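Local coordinates for protein beta-L-arabinobiosidase (PDB 5MQR) that probably hydrolyses arabinose-containing glycosidic links in plant pectin, as a multidomain gut-bacterial glycosidase, and possibly has sialidase activity, at residues 824-827 against 828-831; 890-894 against 895-899. All coordinates share one frame; numbering follows the deposited sequence.

How the contacts relate
Both contacts are local and lie in the helical MGH1-like glycoside hydrolase region, on the same side of the chain's centre. Contact 1 comes first along the chain, inside helix 820-839. Contact 2 follows at the short helix 890-893 and the loop that leads to helix 901-904. Helix 843-864 falls between them in sequence. Their centres are about 10 Å apart, and they touch directly. Lys831 NZ lies 3.2 Å from Phe894 O, a weak hydrogen bond, and Ser824 packs on Pro891. The short helix and its end thus rest on one side of helix 820-839, joining two separate parts of the helical domain.

Contact 1 of 2, residues 824-827 against 828-831; sequences SYMY and GNAK
Tyr827 and Lys831 lie one helical turn apart, and their side chains meet at an oblique angle. The lysine chain can be followed outward. Its CB sits 3.5 Å from Tyr827 O, the carbonyl that also accepts Lys831 N. CG and CD then run out toward the phenol, and CD comes within 4.0 Å of Tyr827 OH. Bends at chi2 (-143°) and chi3 (-48°) bring CE back to the ring, 3.7 Å from Tyr827 CE2. At the tip, NZ gives a weak hydrogen bond to water 1 and also leans toward contact 2. That water also bonds to Tyr827 OH at 2.7 Å and lies at the ring edge, in its plane. Tyr827 CG is anti to the backbone N (chi1 170°), which sends the ring toward the lysine. An alanine in place of Tyr827 would probably leave the lysine methylenes without their aromatic neighbour and the water without its phenol partner. Helix 820-839 belongs to the helical glycoside hydrolase region, consistent with the (alpha/alpha)6 barrel of six-hairpin glycosidases. Four successive bonds run from the N-H of residue i+4 to the C=O of residue i, Gly828 N to Ser824 O through Lys831 N to Tyr827 O. Elsewhere on the helix, the selenium of Met826 reaches Asn829 ND2 at 3.6 Å. The Asn829 amide is held from outside: ND2 donates to Ser752 O, and OD1 accepts from Asp756 N. These bonds tie helix 820-839 to the start of helix 754-765. Ala830 CB lies 3.3 Å from Met826 O and also packs on Tyr782 and Ala853.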
loop_
_atom_site.group_PDB
_atom_site.type_symbol
_atom_site.label_atom_id
_atom_site.label_comp_id
_atom_site.label_asym_id
_atom_site.label_seq_id
_atom_site.Cartn_x
_atom_site.Cartn_y
_atom_site.Cartn_z
ATOM N N SER A 824 -24.015 -21.377 -29.366
ATOM C CA SER A 824 -23.298 -20.253 -28.803
ATOM C C SER A 824 -21.793 -20.506 -28.885
ATOM O O SER A 824 -21.021 -19.587 -29.142
ATOM C CB SER A 824 -23.708 -20.037 -27.346
ATOM O OG SER A 824 -25.069 -19.687 -27.244
ATOM N N TYR A 825 -21.393 -21.753 -28.632
ATOM C CA TYR A 825 -19.992 -22.117 -28.673
ATOM C C TYR A 825 -19.414 -21.843 -30.071
ATOM O O TYR A 825 -18.315 -21.304 -30.208
ATOM C CB TYR A 825 -19.752 -23.601 -28.345
ATOM C CG TYR A 825 -20.181 -24.145 -26.999
ATOM C CD1 TYR A 825 -20.504 -23.322 -25.916
ATOM C CD2 TYR A 825 -20.211 -25.512 -26.805
ATOM C CE1 TYR A 825 -20.886 -23.858 -24.697
ATOM C CE2 TYR A 825 -20.575 -26.060 -25.592
ATOM C CZ TYR A 825 -20.927 -25.238 -24.544
ATOM O OH TYR A 825 -21.292 -25.833 -23.357
HETATM N N MSE A 826 -20.156 -22.225 -31.097
HETATM C CA MSE A 826 -19.692 -22.067 -32.473
HETATM C C MSE A 826 -19.725 -20.607 -32.827
HETATM O O MSE A 826 -18.788 -20.129 -33.481
HETATM C CB MSE A 826 -20.462 -22.937 -33.441
HETATM C CG MSE A 826 -20.245 -24.431 -33.130
HETATM SE SE MSE A 826 -18.382 -25.019 -33.297
HETATM C CE MSE A 826 -18.172 -24.914 -35.243
ATOM N N TYR A 827 -20.750 -19.875 -32.365
ATOM C CA TYR A 827 -20.732 -18.411 -32.485
ATOM C C TYR A 827 -19.417 -17.844 -31.925
ATOM O O TYR A 827 -18.703 -17.097 -32.611
ATOM C CB TYR A 827 -21.922 -17.750 -31.774
ATOM C CG TYR A 827 -21.759 -16.263 -31.693
ATOM C CD1 TYR A 827 -22.029 -15.452 -32.792
ATOM C CD2 TYR A 827 -21.282 -15.658 -30.533
ATOM C CE1 TYR A 827 -21.850 -14.072 -32.738
ATOM C CE2 TYR A 827 -21.104 -14.282 -30.469
ATOM C CZ TYR A 827 -21.387 -13.494 -31.567
ATOM O OH TYR A 827 -21.199 -12.140 -31.483
ATOM N N GLY A 828 -19.123 -18.200 -30.675
ATOM C CA GLY A 828 -17.904 -17.792 -29.989
ATOM C C GLY A 828 -16.624 -18.157 -30.725
ATOM O O GLY A 828 -15.708 -17.324 -30.825
ATOM N N ASN A 829 -16.565 -19.382 -31.256
ATOM C CA ASN A 829 -15.367 -19.850 -31.978
ATOM C C ASN A 829 -15.178 -19.089 -33.270
ATOM O O ASN A 829 -14.066 -18.672 -33.598
ATOM C CB ASN A 829 -15.437 -21.339 -32.297
ATOM C CG ASN A 829 -15.365 -22.210 -31.070
ATOM O OD1 ASN A 829 -14.750 -21.854 -30.062
ATOM N ND2 ASN A 829 -15.987 -23.379 -31.157
ATOM N N ALA A 830 -16.281 -18.902 -33.978
ATOM C CA ALA A 830 -16.306 -18.097 -35.200
ATOM C C ALA A 830 -15.853 -16.671 -34.928
ATOM O O ALA A 830 -14.991 -16.159 -35.624
ATOM C CB ALA A 830 -17.693 -18.111 -35.820
ATOM N N LYS A 831 -16.406 -16.045 -33.897
ATOM C CA LYS A 831 -16.048 -14.668 -33.576
ATOM C C LYS A 831 -14.554 -14.582 -33.249
ATOM O O LYS A 831 -13.870 -13.672 -33.703
ATOM C CB LYS A 831 -16.847 -14.152 -32.379
ATOM C CG LYS A 831 -17.219 -12.679 -32.469
ATOM C CD LYS A 831 -17.170 -11.926 -31.144
ATOM C CE LYS A 831 -17.879 -12.625 -29.977
ATOM N NZ LYS A 831 -17.554 -11.879 -28.721
HETATM O O HOH W 1 -20.142 -10.717 -29.396
#

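Contact 2 of 2, residues 890-894 against 895-899; sequences IPWYF and NLPDT
Pro897 lies over one face of the Trp892 indole. Its CG is 3.7 Å from the centroid of the five-membered ring and 18° off the ring normal, a CH-pi contact. The two side chains cross at about a right angle. Trp892 CG is anti to its own carbonyl carbon (chi1 -74°), and this turns the indole back so that one face meets Pro897 CG, nearer the rim than the middle of the ring system. Pro891 adds to the apolar patch, with CB 3.8 Å from Pro897 CG and 4.1 Å from Leu896 CB. Trp907, Phe961 and Tyr965 meet the same indole edge-to-face, so the tryptophan is buried among aromatic rings. Farther out, the indole edge turns polar. Trp892 NE1 donates to water 2 at 3.2 Å, and this water donates to Asp898 O. The backbone is gripped at Pro891 O, which takes Leu896 N at 2.9 Å and also accepts from Phe894 N. The two donors approach from opposite faces of the carbonyl plane. Asn895 N donates to Trp892 O at 3.1 Å, from well above that carbonyl's plane. The Trp892 oxygen also receives Asn960 ND2. At the rim, Asn895 OD1 accepts from Asn964 ND2, which fastens the turn to helix 948-964. Asn895 has positive phi (48°) and is the C-prime residue. Together with the bonds from Leu896 N and Asn895 N, it forms a Schellman motif that ends the short, weakly bonded helix 890-893.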
loop_
_atom_site.group_PDB
_atom_site.type_symbol
_atom_site.label_atom_id
_atom_site.label_comp_id
_atom_site.label_asym_id
_atom_site.label_seq_id
_atom_site.Cartn_x
_atom_site.Cartn_y
_atom_site.Cartn_z
ATOM N N ILE A 890 -25.887 -19.312 -21.854
ATOM C CA ILE A 890 -24.616 -19.456 -22.588
ATOM C C ILE A 890 -24.447 -18.434 -23.724
ATOM O O ILE A 890 -23.346 -17.979 -23.938
ATOM C CB ILE A 890 -24.397 -20.899 -23.078
ATOM C CG1 ILE A 890 -24.249 -21.842 -21.875
ATOM C CG2 ILE A 890 -23.118 -21.054 -23.895
ATOM C CD1 ILE A 890 -24.228 -23.314 -22.263
ATOM N N PRO A 891 -25.527 -18.006 -24.406
ATOM C CA PRO A 891 -25.289 -16.930 -25.372
ATOM C C PRO A 891 -24.483 -15.732 -24.818
ATOM O O PRO A 891 -23.619 -15.202 -25.535
ATOM C CB PRO A 891 -26.700 -16.507 -25.774
ATOM C CG PRO A 891 -27.499 -17.766 -25.618
ATOM C CD PRO A 891 -26.947 -18.366 -24.350
ATOM N N TRP A 892 -24.750 -15.329 -23.572
ATOM C CA TRP A 892 -24.008 -14.230 -22.934
ATOM C C TRP A 892 -22.560 -14.562 -22.524
ATOM O O TRP A 892 -21.758 -13.661 -22.337
ATOM C CB TRP A 892 -24.748 -13.696 -21.711
ATOM C CG TRP A 892 -25.915 -12.905 -22.089
ATOM C CD1 TRP A 892 -25.923 -11.611 -22.504
ATOM C CD2 TRP A 892 -27.263 -13.347 -22.125
ATOM N NE1 TRP A 892 -27.188 -11.213 -22.770
ATOM C CE2 TRP A 892 -28.042 -12.252 -22.537
ATOM C CE3 TRP A 892 -27.897 -14.551 -21.803
ATOM C CZ2 TRP A 892 -29.424 -12.321 -22.672
ATOM C CZ3 TRP A 892 -29.287 -14.634 -21.946
ATOM C CH2 TRP A 892 -30.030 -13.520 -22.381
ATOM N N TYR A 893 -22.232 -15.831 -22.385
ATOM C CA TYR A 893 -20.831 -16.263 -22.236
ATOM C C TYR A 893 -19.953 -15.744 -23.385
ATOM O O TYR A 893 -18.765 -15.509 -23.198
ATOM C CB TYR A 893 -20.760 -17.797 -22.156
ATOM C CG TYR A 893 -19.448 -18.372 -21.754
ATOM C CD1 TYR A 893 -18.448 -18.525 -22.678
ATOM C CD2 TYR A 893 -19.233 -18.841 -20.461
ATOM C CE1 TYR A 893 -17.220 -19.045 -22.319
ATOM C CE2 TYR A 893 -18.021 -19.396 -20.091
ATOM C CZ TYR A 893 -17.009 -19.497 -21.030
ATOM O OH TYR A 893 -15.778 -20.046 -20.714
ATOM N N PHE A 894 -20.547 -15.561 -24.562
ATOM C CA PHE A 894 -19.820 -15.069 -25.726
ATOM C C PHE A 894 -20.334 -13.728 -26.202
ATOM O O PHE A 894 -20.072 -13.333 -27.333
ATOM C CB PHE A 894 -19.893 -16.107 -26.853
ATOM C CG PHE A 894 -19.497 -17.472 -26.425
ATOM C CD1 PHE A 894 -18.170 -17.860 -26.434
ATOM C CD2 PHE A 894 -20.439 -18.363 -25.979
ATOM C CE1 PHE A 894 -17.793 -19.132 -26.002
ATOM C CE2 PHE A 894 -20.076 -19.634 -25.554
ATOM C CZ PHE A 894 -18.750 -20.025 -25.569
ATOM N N ASN A 895 -21.042 -13.016 -25.335
ATOM C CA ASN A 895 -21.670 -11.733 -25.692
ATOM C C ASN A 895 -22.461 -11.800 -27.017
ATOM O O ASN A 895 -22.423 -10.875 -27.822
ATOM C CB ASN A 895 -20.607 -10.619 -25.740
ATOM C CG ASN A 895 -19.893 -10.443 -24.412
ATOM O OD1 ASN A 895 -20.469 -9.958 -23.451
ATOM N ND2 ASN A 895 -18.655 -10.850 -24.350
ATOM N N LEU A 896 -23.171 -12.907 -27.221
ATOM C CA LEU A 896 -23.931 -13.108 -28.452
ATOM C C LEU A 896 -25.117 -12.150 -28.591
ATOM O O LEU A 896 -25.272 -11.526 -29.643
ATOM C CB LEU A 896 -24.378 -14.578 -28.581
ATOM C CG LEU A 896 -25.059 -15.056 -29.865
ATOM C CD1 LEU A 896 -25.036 -16.578 -29.958
ATOM C CD2 LEU A 896 -26.495 -14.571 -29.950
ATOM N N PRO A 897 -25.985 -12.056 -27.561
ATOM C CA PRO A 897 -27.216 -11.278 -27.823
ATOM C C PRO A 897 -26.967 -9.784 -27.997
ATOM O O PRO A 897 -25.966 -9.267 -27.521
ATOM C CB PRO A 897 -28.075 -11.545 -26.579
ATOM C CG PRO A 897 -27.534 -12.847 -26.036
ATOM C CD PRO A 897 -26.051 -12.712 -26.240
ATOM N N ASP A 898 -27.878 -9.149 -28.725
ATOM C CA ASP A 898 -28.013 -7.704 -28.799
ATOM C C ASP A 898 -28.323 -7.066 -27.462
ATOM O O ASP A 898 -28.777 -7.727 -26.520
ATOM C CB ASP A 898 -29.163 -7.323 -29.761
ATOM C CG ASP A 898 -28.793 -7.531 -31.198
ATOM O OD1 ASP A 898 -27.650 -7.149 -31.528
ATOM O OD2 ASP A 898 -29.618 -8.067 -31.990
ATOM N N THR A 899 -28.132 -5.749 -27.424
ATOM C CA THR A 899 -28.378 -4.955 -26.214
ATOM C C THR A 899 -29.861 -4.594 -26.023
ATOM O O THR A 899 -30.213 -3.957 -25.034
ATOM C CB THR A 899 -27.536 -3.648 -26.206
ATOM O OG1 THR A 899 -27.895 -2.840 -27.325
ATOM C CG2 THR A 899 -26.034 -3.950 -26.272
HETATM O O HOH W 2 -29.140 -8.921 -23.992
#